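Long-range contacts in universal stress protein (Pseudomonas aeruginosa UCBPP-PA14, PDB 7MQ5), which is of unknown function but, as a universal stress protein of the HUP clan, probably takes part in the bacterial response to stress: residues G21-I30 with C90-F98; H37-K45 with L77-E88. All coordinates share one frame; numbering follows the deposited sequence.

In the fold
Interactions 1 and 2 belong to the same half of the ten-stranded sheet, where strands run in the order 67-72, 37-43, 9-13, 92-96, 123-126; their centres lie about 13 Å apart. Interaction 1 brings helix 22-34 onto strand 92-96, and interaction 2 brings helix 77-88 onto strand 37-43. Along the chain, both segments of interaction 2 fall between those of interaction 1. The two helices cover opposite faces of the sheet: Ala27 of helix 22-34 also meets Leu38, while Ile81 of helix 77-88 also meets Ile93. Together the contacts join both helix layers to the sheet of a Rossmann-like, HUP-type unit, strands 37-43 and 92-96 lending alternate side chains to either layer.

Interaction 1: G21-I30 with C90-F98; sequences GLALKRAQLI and CGLIIKQHF
The N-terminal turn of helix 22-34, the first helix of a Rossmann-like alpha/beta unit, settles on strand 92-96 through the side chain of Gln96. Its OE1 accepts a hydrogen bond from Leu22 N (3.0 Å, 158° at the hydrogen), the donor standing above the carbonyl plane. The same oxygen takes a second bond from a water (2.8 Å from Gln96 OE1) that in turn accepts a hydrogen bond from Ala23 N, so it serves one N-H of the first helical turn directly and a second through the water. With CG anti to the backbone N (chi1 178°), the extended chain of Gln96 carries OE1 to Leu22 N and the bridging water; its NE2 is held by Glu20.

Further along, Ile94 packs against the helix. Its two branches divide the work: CG2 meets Ala23 CB at 3.8 Å, and CD1 meets Ala27 CB at 3.9 Å. Small alanines suit these places because they let the helix axis come within 7.2 Å of the strand. Ile30 CD1 then meets Ile94 CD1 tip to tip (4.1 Å). The guanidinium of Arg26 is engaged elsewhere, in a salt bridge with Asp270. The helix runs roughly antiparallel to the strand (142° between the short axes), part of a helix layer on the parallel strands of a Rossmann-like alpha/beta/alpha sandwich.

Interaction 2: H37-K45 with L77-E88; sequences HLHLLVCEK and LHQTIIAEQQAE
His39 and Glu84 form the polar centre of this contact: His39 NE2 donates to Glu84 OE2 over 2.8 Å, with 157° at the hydrogen. The carboxylate comes to the edge of the imidazole, nearly coplanar with it (18° between the planes), and OE2 uses its anti lone pair. Glu88, one helical turn on, instead lies over a ring face. Its CG sits 3.7 Å from the centroid of the His39 ring in a CH-pi contact, and its carboxylate is stacked on the ring plane. Two nearby acids would probably favour a protonated imidazole. A bend at chi2 turns the Glu84 carboxylate back toward the histidine.

Next to this pair the contact becomes apolar. Leu41 lays CD2 against Glu84 CB (3.7 Å) and Ile81 CA (3.9 Å), so the aliphatic part of the glutamate serves as packing surface. Near the strand's end Cys43, a small residue, faces the helix closely: its SG meets Thr80 CG2 at 3.6 Å and Ile81 CG1 at 3.8 Å, while its CB is tightly packed on Leu77 CD1 (3.5 Å).

The second shell fixes the polar groups. Ser68 bonds His39 ND1, so both ring nitrogens are engaged and the ring's rotation is set; Asn70 ND2 gives Glu84 OE2 a further partner. Thr80 turns its methyl to Cys43 while OG1 bonds Ser76 O and Lys74 N. Helix 77-88 lies on the sheet roughly antiparallel to strand 37-43 (152°); Ser68 and Asn70 come from the neighbouring strand 67-72, Ile81 also touches Leu11 of strand 9-13, and helix 110-118 packs against it through Leu115.

Interaction 1: G21-I30 with C90-F98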
loop_
_atom_site.group_PDB
_atom_site.type_symbol
_atom_site.label_atom_id
_atom_site.label_comp_id
_atom_site.label_asym_id
_atom_site.label_seq_id
_atom_site.Cartn_x
_atom_site.Cartn_y
_atom_site.Cartn_z
ATOM N N GLY A 21 -4.876 17.139 -2.179
ATOM C CA GLY A 21 -4.660 16.634 -0.817
ATOM C C GLY A 21 -5.203 15.231 -0.735
ATOM O O GLY A 21 -6.054 14.978 0.120
ATOM N N LEU A 22 -4.706 14.335 -1.585
ATOM C CA LEU A 22 -5.327 12.988 -1.609
ATOM C C LEU A 22 -4.942 12.189 -0.366
ATOM O O LEU A 22 -5.717 11.296 -0.021
ATOM C CB LEU A 22 -4.994 12.231 -2.902
ATOM C CG LEU A 22 -5.981 12.409 -4.065
ATOM C CD1 LEU A 22 -7.378 11.925 -3.709
ATOM C CD2 LEU A 22 -6.046 13.842 -4.520
ATOM N N ALA A 23 -3.781 12.436 0.252
ATOM C CA ALA A 23 -3.443 11.619 1.450
ATOM C C ALA A 23 -4.530 11.787 2.517
ATOM O O ALA A 23 -5.026 10.785 3.062
ATOM C CB ALA A 23 -2.077 11.970 1.980
ATOM N N LEU A 24 -4.916 13.027 2.789
ATOM C CA LEU A 24 -5.956 13.250 3.823
ATOM C C LEU A 24 -7.316 12.733 3.340
ATOM O O LEU A 24 -8.086 12.244 4.167
ATOM C CB LEU A 24 -6.024 14.734 4.180
ATOM C CG LEU A 24 -6.996 15.095 5.303
ATOM C CD1 LEU A 24 -6.704 14.314 6.588
ATOM C CD2 LEU A 24 -6.937 16.592 5.548
ATOM N N LYS A 25 -7.619 12.851 2.043
ATOM C CA LYS A 25 -8.931 12.323 1.567
ATOM C C LYS A 25 -8.997 10.808 1.811
ATOM O O LYS A 25 -10.034 10.322 2.309
ATOM C CB LYS A 25 -9.155 12.685 0.096
ATOM C CG LYS A 25 -9.514 14.147 -0.138
ATOM C CD LYS A 25 -9.708 14.507 -1.591
ATOM C CE LYS A 25 -10.329 15.876 -1.768
ATOM N NZ LYS A 25 -11.705 15.917 -1.220
ATOM N N ARG A 26 -7.948 10.068 1.455
ATOM C CA ARG A 26 -8.013 8.605 1.700
ATOM C C ARG A 26 -8.103 8.343 3.212
ATOM O O ARG A 26 -8.846 7.437 3.616
ATOM C CB ARG A 26 -6.785 7.857 1.178
ATOM C CG ARG A 26 -6.429 8.077 -0.278
ATOM C CD ARG A 26 -7.575 8.056 -1.236
ATOM N NE ARG A 26 -7.088 7.926 -2.592
ATOM C CZ ARG A 26 -7.806 8.162 -3.676
ATOM N NH1 ARG A 26 -7.276 7.945 -4.867
ATOM N NH2 ARG A 26 -9.034 8.637 -3.580
ATOM N N ALA A 27 -7.353 9.104 4.019
ATOM C CA ALA A 27 -7.368 8.892 5.485
ATOM C C ALA A 27 -8.779 9.120 6.039
ATOM O O ALA A 27 -9.221 8.345 6.905
ATOM C CB ALA A 27 -6.371 9.814 6.139
ATOM N N GLN A 28 -9.465 10.161 5.550
ATOM C CA GLN A 28 -10.847 10.449 6.025
ATOM C C GLN A 28 -11.786 9.306 5.624
ATOM O O GLN A 28 -12.666 8.942 6.412
ATOM C CB GLN A 28 -11.357 11.772 5.458
ATOM C CG GLN A 28 -10.745 12.998 6.102
ATOM C CD GLN A 28 -11.185 14.219 5.340
ATOM O OE1 GLN A 28 -10.693 14.502 4.253
ATOM N NE2 GLN A 28 -12.171 14.911 5.874
ATOM N N LEU A 29 -11.610 8.762 4.425
ATOM C CA LEU A 29 -12.514 7.668 3.995
ATOM C C LEU A 29 -12.299 6.458 4.903
ATOM O O LEU A 29 -13.281 5.905 5.420
ATOM C CB LEU A 29 -12.245 7.312 2.536
ATOM C CG LEU A 29 -13.173 6.246 1.962
ATOM C CD1 LEU A 29 -14.590 6.770 1.842
ATOM C CD2 LEU A 29 -12.676 5.765 0.609
ATOM N N ILE A 30 -11.037 6.085 5.105
ATOM C CA ILE A 30 -10.719 4.891 5.931
ATOM C C ILE A 30 -11.202 5.114 7.369
ATOM O O ILE A 30 -11.953 4.275 7.888
ATOM C CB ILE A 30 -9.211 4.601 5.868
ATOM C CG1 ILE A 30 -8.760 4.219 4.456
ATOM C CG2 ILE A 30 -8.834 3.541 6.888
ATOM C CD1 ILE A 30 -7.265 4.347 4.246
ATOM N N CYS A 90 2.080 4.514 14.635
ATOM C CA CYS A 90 1.081 4.349 13.551
ATOM C C CYS A 90 1.261 3.014 12.821
ATOM O O CYS A 90 2.408 2.549 12.669
ATOM C CB CYS A 90 1.153 5.517 12.575
ATOM S SG CYS A 90 0.876 7.121 13.375
ATOM N N GLY A 91 0.143 2.435 12.387
ATOM C CA GLY A 91 0.113 1.149 11.665
ATOM C C GLY A 91 -0.022 1.296 10.162
ATOM O O GLY A 91 -0.061 0.282 9.461
ATOM N N LEU A 92 -0.096 2.524 9.666
ATOM C CA LEU A 92 -0.206 2.802 8.218
ATOM C C LEU A 92 0.360 4.198 7.999
ATOM O O LEU A 92 0.108 5.080 8.821
ATOM C CB LEU A 92 -1.674 2.759 7.779
ATOM C CG LEU A 92 -1.989 3.160 6.337
ATOM C CD1 LEU A 92 -1.372 2.190 5.326
ATOM C CD2 LEU A 92 -3.491 3.237 6.131
ATOM N N ILE A 93 1.107 4.362 6.920
ATOM C CA ILE A 93 1.549 5.692 6.430
ATOM C C ILE A 93 0.827 5.945 5.109
ATOM O O ILE A 93 0.870 5.058 4.244
ATOM C CB ILE A 93 3.071 5.730 6.242
ATOM C CG1 ILE A 93 3.806 5.494 7.560
ATOM C CG2 ILE A 93 3.500 7.029 5.578
ATOM C CD1 ILE A 93 5.284 5.212 7.409
ATOM N N ILE A 94 0.210 7.111 4.966
ATOM C CA ILE A 94 -0.420 7.517 3.685
ATOM C C ILE A 94 0.350 8.728 3.165
ATOM O O ILE A 94 0.476 9.745 3.884
ATOM C CB ILE A 94 -1.914 7.826 3.821
ATOM C CG1 ILE A 94 -2.672 6.670 4.479
ATOM C CG2 ILE A 94 -2.488 8.201 2.458
ATOM C CD1 ILE A 94 -4.158 6.932 4.625
ATOM N N LYS A 95 0.855 8.606 1.936
ATOM C CA LYS A 95 1.581 9.723 1.303
ATOM C C LYS A 95 1.176 9.809 -0.168
ATOM O O LYS A 95 1.101 8.765 -0.846
ATOM C CB LYS A 95 3.089 9.528 1.426
ATOM C CG LYS A 95 3.856 10.696 0.839
ATOM C CD LYS A 95 5.347 10.667 1.014
ATOM C CE LYS A 95 6.008 11.844 0.312
ATOM N NZ LYS A 95 5.825 11.795 -1.166
ATOM N N GLN A 96 0.968 11.024 -0.648
ATOM C CA GLN A 96 0.653 11.213 -2.074
ATOM C C GLN A 96 1.941 11.277 -2.893
ATOM O O GLN A 96 2.924 11.924 -2.486
ATOM C CB GLN A 96 -0.176 12.480 -2.272
ATOM C CG GLN A 96 -0.494 12.753 -3.733
ATOM C CD GLN A 96 -1.584 13.774 -3.958
ATOM O OE1 GLN A 96 -2.110 14.402 -3.034
ATOM N NE2 GLN A 96 -1.925 13.949 -5.220
ATOM N N HIS A 97 1.900 10.620 -4.040
ATOM C CA HIS A 97 3.000 10.632 -5.024
ATOM C C HIS A 97 2.946 11.906 -5.861
ATOM O O HIS A 97 1.874 12.211 -6.417
ATOM C CB HIS A 97 2.863 9.415 -5.931
ATOM C CG HIS A 97 3.732 9.461 -7.133
ATOM N ND1 HIS A 97 3.216 9.408 -8.409
ATOM C CD2 HIS A 97 5.070 9.547 -7.251
ATOM C CE1 HIS A 97 4.211 9.454 -9.274
ATOM N NE2 HIS A 97 5.364 9.535 -8.587
ATOM N N PHE A 98 4.071 12.618 -5.909
ATOM C CA PHE A 98 4.250 13.814 -6.774
ATOM C C PHE A 98 5.484 13.556 -7.635
ATOM O O PHE A 98 6.601 13.570 -7.130
ATOM C CB PHE A 98 4.359 15.098 -5.946
ATOM C CG PHE A 98 3.115 15.447 -5.173
ATOM C CD1 PHE A 98 2.030 16.038 -5.798
ATOM C CD2 PHE A 98 3.023 15.181 -3.818
ATOM C CE1 PHE A 98 0.874 16.336 -5.094
ATOM C CE2 PHE A 98 1.874 15.492 -3.109
ATOM C CZ PHE A 98 0.798 16.062 -3.749
HETATM O O HOH W 1 -1.581 14.627 -0.246
#

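Interaction 2: H37-K45 with L77-E88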
loop_
_atom_site.group_PDB
_atom_site.type_symbol
_atom_site.label_atom_id
_atom_site.label_comp_id
_atom_site.label_asym_id
_atom_site.label_seq_id
_atom_site.Cartn_x
_atom_site.Cartn_y
_atom_site.Cartn_z
ATOM N N HIS A 37 -7.372 6.675 14.586
ATOM C CA HIS A 37 -6.831 8.016 14.889
ATOM C C HIS A 37 -6.038 8.492 13.670
ATOM O O HIS A 37 -5.404 7.658 12.999
ATOM C CB HIS A 37 -5.924 7.912 16.109
ATOM C CG HIS A 37 -5.291 9.209 16.447
ATOM N ND1 HIS A 37 -5.960 10.196 17.146
ATOM C CD2 HIS A 37 -4.070 9.699 16.158
ATOM C CE1 HIS A 37 -5.162 11.242 17.257
ATOM N NE2 HIS A 37 -4.002 10.966 16.662
ATOM N N LEU A 38 -6.109 9.787 13.382
ATOM C CA LEU A 38 -5.303 10.400 12.306
ATOM C C LEU A 38 -4.231 11.297 12.920
ATOM O O LEU A 38 -4.587 12.237 13.667
ATOM C CB LEU A 38 -6.188 11.238 11.384
ATOM C CG LEU A 38 -7.334 10.486 10.706
ATOM C CD1 LEU A 38 -8.090 11.421 9.767
ATOM C CD2 LEU A 38 -6.833 9.259 9.953
ATOM N N HIS A 39 -2.964 11.030 12.603
ATOM C CA HIS A 39 -1.852 11.934 12.979
ATOM C C HIS A 39 -1.375 12.637 11.712
ATOM O O HIS A 39 -0.855 11.971 10.799
ATOM C CB HIS A 39 -0.732 11.178 13.672
ATOM C CG HIS A 39 0.351 12.092 14.136
ATOM N ND1 HIS A 39 0.158 12.964 15.188
ATOM C CD2 HIS A 39 1.616 12.280 13.702
ATOM C CE1 HIS A 39 1.274 13.641 15.380
ATOM N NE2 HIS A 39 2.180 13.240 14.483
ATOM N N LEU A 40 -1.575 13.947 11.654
ATOM C CA LEU A 40 -1.204 14.739 10.461
ATOM C C LEU A 40 0.210 15.287 10.642
ATOM O O LEU A 40 0.465 15.984 11.643
ATOM C CB LEU A 40 -2.194 15.887 10.264
ATOM C CG LEU A 40 -3.679 15.554 10.401
ATOM C CD1 LEU A 40 -4.534 16.764 10.063
ATOM C CD2 LEU A 40 -4.072 14.362 9.548
ATOM N N LEU A 41 1.069 15.038 9.666
ATOM C CA LEU A 41 2.483 15.450 9.764
ATOM C C LEU A 41 2.855 16.340 8.585
ATOM O O LEU A 41 2.641 15.935 7.429
ATOM C CB LEU A 41 3.372 14.203 9.772
ATOM C CG LEU A 41 4.875 14.450 9.632
ATOM C CD1 LEU A 41 5.426 15.156 10.866
ATOM C CD2 LEU A 41 5.622 13.151 9.354
ATOM N N VAL A 42 3.442 17.497 8.888
ATOM C CA VAL A 42 4.093 18.340 7.848
ATOM C C VAL A 42 5.603 18.211 8.068
ATOM O O VAL A 42 6.059 18.472 9.185
ATOM C CB VAL A 42 3.635 19.807 7.885
ATOM C CG1 VAL A 42 4.459 20.648 6.920
ATOM C CG2 VAL A 42 2.153 19.936 7.587
ATOM N N CYS A 43 6.328 17.832 7.022
ATOM C CA CYS A 43 7.795 17.656 7.093
ATOM C C CYS A 43 8.467 18.905 6.525
ATOM O O CYS A 43 8.610 19.006 5.297
ATOM C CB CYS A 43 8.233 16.423 6.320
ATOM S SG CYS A 43 7.459 14.904 6.913
ATOM N N GLU A 44 8.838 19.833 7.404
ATOM C CA GLU A 44 9.469 21.098 6.965
ATOM C C GLU A 44 10.085 21.781 8.177
ATOM O O GLU A 44 9.523 21.662 9.281
ATOM C CB GLU A 44 8.433 22.031 6.339
ATOM C CG GLU A 44 9.036 23.325 5.816
ATOM C CD GLU A 44 8.065 24.294 5.167
ATOM O OE1 GLU A 44 7.078 23.829 4.553
ATOM O OE2 GLU A 44 8.310 25.518 5.270
ATOM N N LYS A 45 11.181 22.494 7.954
ATOM C CA LYS A 45 11.837 23.252 9.043
ATOM C C LYS A 45 11.450 24.736 9.001
ATOM O O LYS A 45 11.168 25.299 10.070
ATOM C CB LYS A 45 13.359 23.150 8.906
ATOM C CG LYS A 45 14.157 23.858 9.993
ATOM C CD LYS A 45 15.658 23.727 9.837
ATOM C CE LYS A 45 16.216 24.491 8.654
ATOM N NZ LYS A 45 17.693 24.397 8.577
ATOM N N LEU A 77 13.230 13.710 4.174
ATOM C CA LEU A 77 11.764 13.549 4.181
ATOM C C LEU A 77 11.403 12.135 4.662
ATOM O O LEU A 77 10.645 12.010 5.638
ATOM C CB LEU A 77 11.261 13.834 2.765
ATOM C CG LEU A 77 9.762 13.670 2.554
ATOM C CD1 LEU A 77 8.981 14.588 3.472
ATOM C CD2 LEU A 77 9.405 13.954 1.102
ATOM N N HIS A 78 11.988 11.099 4.067
ATOM C CA HIS A 78 11.584 9.737 4.497
ATOM C C HIS A 78 11.985 9.478 5.958
ATOM O O HIS A 78 11.235 8.786 6.660
ATOM C CB HIS A 78 12.137 8.667 3.560
ATOM C CG HIS A 78 13.598 8.421 3.701
ATOM N ND1 HIS A 78 14.539 9.210 3.078
ATOM C CD2 HIS A 78 14.271 7.471 4.380
ATOM C CE1 HIS A 78 15.741 8.753 3.372
ATOM N NE2 HIS A 78 15.603 7.689 4.176
ATOM N N GLN A 79 13.121 10.000 6.407
ATOM C CA GLN A 79 13.518 9.756 7.818
ATOM C C GLN A 79 12.566 10.486 8.770
ATOM O O GLN A 79 12.254 9.936 9.846
ATOM C CB GLN A 79 14.970 10.158 8.029
ATOM C CG GLN A 79 15.927 9.136 7.440
ATOM C CD GLN A 79 17.350 9.608 7.495
ATOM O OE1 GLN A 79 18.151 9.110 8.280
ATOM N NE2 GLN A 79 17.653 10.616 6.696
ATOM N N THR A 80 12.113 11.679 8.387
ATOM C CA THR A 80 11.168 12.441 9.243
ATOM C C THR A 80 9.853 11.658 9.361
ATOM O O THR A 80 9.306 11.517 10.475
ATOM C CB THR A 80 10.935 13.842 8.676
ATOM O OG1 THR A 80 12.180 14.534 8.603
ATOM C CG2 THR A 80 9.968 14.633 9.518
ATOM N N ILE A 81 9.384 11.130 8.237
ATOM C CA ILE A 81 8.128 10.335 8.232
ATOM C C ILE A 81 8.286 9.082 9.102
ATOM O O ILE A 81 7.398 8.809 9.931
ATOM C CB ILE A 81 7.749 9.977 6.787
ATOM C CG1 ILE A 81 7.461 11.246 5.984
ATOM C CG2 ILE A 81 6.575 9.018 6.765
ATOM C CD1 ILE A 81 7.365 11.035 4.501
ATOM N N ILE A 82 9.360 8.314 8.906
ATOM C CA ILE A 82 9.514 7.066 9.711
ATOM C C ILE A 82 9.701 7.417 11.195
ATOM O O ILE A 82 9.111 6.720 12.040
ATOM C CB ILE A 82 10.635 6.190 9.126
ATOM C CG1 ILE A 82 10.213 5.657 7.753
ATOM C CG2 ILE A 82 11.015 5.069 10.083
ATOM C CD1 ILE A 82 11.317 5.007 6.966
ATOM N N ALA A 83 10.446 8.477 11.516
ATOM C CA ALA A 83 10.601 8.838 12.944
ATOM C C ALA A 83 9.227 9.168 13.542
ATOM O O ALA A 83 8.983 8.835 14.721
ATOM C CB ALA A 83 11.566 9.985 13.112
ATOM N N GLU A 84 8.365 9.828 12.773
ATOM C CA GLU A 84 7.024 10.180 13.303
ATOM C C GLU A 84 6.181 8.910 13.478
ATOM O O GLU A 84 5.435 8.800 14.469
ATOM C CB GLU A 84 6.327 11.187 12.393
ATOM C CG GLU A 84 5.248 11.961 13.115
ATOM C CD GLU A 84 5.778 13.013 14.080
ATOM O OE1 GLU A 84 7.032 13.191 14.186
ATOM O OE2 GLU A 84 4.936 13.677 14.702
ATOM N N GLN A 85 6.258 7.990 12.523
ATOM C CA GLN A 85 5.541 6.696 12.639
ATOM C C GLN A 85 5.984 5.981 13.922
ATOM O O GLN A 85 5.128 5.399 14.622
ATOM C CB GLN A 85 5.819 5.864 11.388
ATOM C CG GLN A 85 5.144 4.499 11.406
ATOM C CD GLN A 85 5.962 3.425 12.082
ATOM O OE1 GLN A 85 7.193 3.461 12.101
ATOM N NE2 GLN A 85 5.279 2.414 12.599
ATOM N N GLN A 86 7.280 6.023 14.218
ATOM C CA GLN A 86 7.805 5.358 15.434
ATOM C C GLN A 86 7.288 6.058 16.698
ATOM O O GLN A 86 6.844 5.363 17.634
ATOM C CB GLN A 86 9.338 5.350 15.386
ATOM C CG GLN A 86 9.890 4.392 14.339
ATOM C CD GLN A 86 9.708 2.969 14.799
ATOM O OE1 GLN A 86 10.277 2.554 15.809
ATOM N NE2 GLN A 86 8.904 2.217 14.071
ATOM N N ALA A 87 7.343 7.386 16.719
ATOM C CA ALA A 87 6.927 8.161 17.911
ATOM C C ALA A 87 5.439 7.962 18.207
ATOM O O ALA A 87 5.065 7.836 19.388
ATOM C CB ALA A 87 7.213 9.622 17.689
ATOM N N GLU A 88 4.612 7.919 17.166
ATOM C CA GLU A 88 3.138 7.874 17.332
ATOM C C GLU A 88 2.602 6.438 17.268
ATOM O O GLU A 88 1.416 6.249 17.587
ATOM C CB GLU A 88 2.522 8.797 16.282
ATOM C CG GLU A 88 2.906 10.250 16.477
ATOM C CD GLU A 88 2.333 10.881 17.729
ATOM O OE1 GLU A 88 1.289 10.406 18.197
ATOM O OE2 GLU A 88 2.943 11.829 18.236
#